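Local atomic coordinates of MTH169 (Methanobacterium thermoautotrophicum, PDB entry 1GTD), a protein that belongs to the PurS family of small alpha/beta proteins, with a three-stranded antiparallel sheet, two main helices and a four-chain assembly. Residues 15-18 and 19-22. Numbering follows the deposited sequence.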
HETATM    1  N   MSE B  15     -14.712  -0.848  10.127  1.00 26.80           N
HETATM    2  CA  MSE B  15     -13.976  -1.688   9.189  1.00 27.29           C
HETATM    3  C   MSE B  15     -12.552  -1.813   9.682  1.00 26.50           C
HETATM    4  O   MSE B  15     -11.983  -0.836  10.167  1.00 26.31           O
HETATM    5  CB  MSE B  15     -13.933  -1.034   7.809  1.00 30.05           C
HETATM    6  CG  MSE B  15     -15.276  -0.773   7.183  1.00 36.24           C
HETATM    7 SE   MSE B  15     -16.107  -2.401   6.602  1.00 47.00          SE
HETATM    8  CE  MSE B  15     -17.837  -1.699   6.086  1.00 42.78           C
ATOM      9  N   LEU B  16     -11.974  -3.006   9.555  1.00 24.91           N
ATOM     10  CA  LEU B  16     -10.583  -3.215   9.958  1.00 23.93           C
ATOM     11  C   LEU B  16      -9.666  -2.439   9.001  1.00 23.69           C
ATOM     12  O   LEU B  16      -9.938  -2.339   7.806  1.00 23.34           O
ATOM     13  CB  LEU B  16     -10.212  -4.708   9.900  1.00 20.63           C
ATOM     14  CG  LEU B  16      -8.720  -5.078  10.020  1.00 18.91           C
ATOM     15  CD1 LEU B  16      -8.235  -5.000  11.458  1.00 15.02           C
ATOM     16  CD2 LEU B  16      -8.521  -6.476   9.496  1.00 18.30           C
ATOM     17  N   ASN B  17      -8.588  -1.881   9.530  1.00 23.95           N
ATOM     18  CA  ASN B  17      -7.629  -1.167   8.705  1.00 24.42           C
ATOM     19  C   ASN B  17      -6.281  -1.762   9.065  1.00 24.83           C
ATOM     20  O   ASN B  17      -5.646  -1.345  10.034  1.00 25.43           O
ATOM     21  CB  ASN B  17      -7.650   0.325   9.019  1.00 24.90           C
ATOM     22  CG  ASN B  17      -6.716   1.120   8.129  1.00 23.20           C
ATOM     23  OD1 ASN B  17      -6.703   2.346   8.179  1.00 24.85           O
ATOM     24  ND2 ASN B  17      -5.931   0.426   7.310  1.00 20.91           N
ATOM     25  N   PRO B  18      -5.834  -2.763   8.299  1.00 25.81           N
ATOM     26  CA  PRO B  18      -4.551  -3.426   8.547  1.00 26.96           C
ATOM     27  C   PRO B  18      -3.389  -2.460   8.779  1.00 27.94           C
ATOM     28  O   PRO B  18      -2.618  -2.616   9.735  1.00 29.75           O
ATOM     29  CB  PRO B  18      -4.357  -4.281   7.292  1.00 26.47           C
ATOM     30  CG  PRO B  18      -5.770  -4.621   6.901  1.00 26.14           C
ATOM     31  CD  PRO B  18      -6.474  -3.292   7.080  1.00 25.25           C
ATOM     32  N   GLU B  19      -3.271  -1.462   7.907  1.00 28.44           N
ATOM     33  CA  GLU B  19      -2.198  -0.478   7.995  1.00 27.49           C
ATOM     34  C   GLU B  19      -2.305   0.289   9.300  1.00 26.01           C
ATOM     35  O   GLU B  19      -1.340   0.382  10.059  1.00 26.61           O
ATOM     36  CB  GLU B  19      -2.274   0.486   6.803  1.00 29.75           C
ATOM     37  CG  GLU B  19      -1.151   1.528   6.747  1.00 34.68           C
ATOM     38  CD  GLU B  19      -1.323   2.568   5.627  1.00 36.77           C
ATOM     39  OE1 GLU B  19      -0.541   3.554   5.611  1.00 37.90           O
ATOM     40  OE2 GLU B  19      -2.227   2.406   4.769  1.00 36.85           O
ATOM     41  N   ALA B  20      -3.489   0.833   9.559  1.00 24.36           N
ATOM     42  CA  ALA B  20      -3.740   1.596  10.775  1.00 23.16           C
ATOM     43  C   ALA B  20      -3.388   0.778  12.022  1.00 23.87           C
ATOM     44  O   ALA B  20      -2.687   1.259  12.918  1.00 23.58           O
ATOM     45  CB  ALA B  20      -5.197   2.013  10.823  1.00 21.73           C
ATOM     46  N   ALA B  21      -3.879  -0.456  12.078  1.00 22.79           N
ATOM     47  CA  ALA B  21      -3.610  -1.320  13.220  1.00 23.09           C
ATOM     48  C   ALA B  21      -2.112  -1.595  13.337  1.00 22.40           C
ATOM     49  O   ALA B  21      -1.554  -1.621  14.434  1.00 21.89           O
ATOM     50  CB  ALA B  21      -4.380  -2.631  13.074  1.00 22.60           C
ATOM     51  N   THR B  22      -1.464  -1.797  12.200  1.00 21.69           N
ATOM     52  CA  THR B  22      -0.036  -2.074  12.192  1.00 23.60           C
ATOM     53  C   THR B  22       0.783  -0.889  12.725  1.00 23.82           C
ATOM     54  O   THR B  22       1.681  -1.051  13.557  1.00 24.33           O
ATOM     55  CB  THR B  22       0.416  -2.446  10.773  1.00 23.19           C
ATOM     56  OG1 THR B  22      -0.215  -3.676  10.395  1.00 22.14           O
ATOM     57  CG2 THR B  22       1.916  -2.609  10.709  1.00 24.31           C
TER
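T22 and A21 turn back onto the carbonyls of P18 and N17, and these bonds define the first turn of helix 18-30, where the loop after strand 3-11 ends. N17 occupies the N-cap position and P18 is the first helical residue. The i to i+4 repeat starts at the cap itself: A21 N donates to N17 O over 2.8 Å, with the N-H...O angle at 173°. P18, whose ring nitrogen has no hydrogen, suits the first turn, where backbone nitrogens lack an i-4 partner within the helix. The T22 side chain can be traced outward from CB, which lies 3.2 Å from P18 O. One branch, OG1, goes on to donate a hydrogen bond to that same oxygen at 2.7 Å; a chi1 of -65° sets OG1 beside the backbone N and anti to the carbonyl carbon, from where it reaches back to P18 O. The other branch, CG2, is anti to the backbone N and is directed away from the P18 carbonyl. On the N17 side, CB packs 3.5 Å from A20 CB, and both residues also touch strand 37-47, through T39 and T37 respectively. P18 rests on L11 of the second subunit, and E19 on I43 of the third. P18 O thus accepts twice, from opposite faces of its carbonyl plane: T22 N at 2.8 Å on one, and on the other T22 OG1, raised 38° out of the plane.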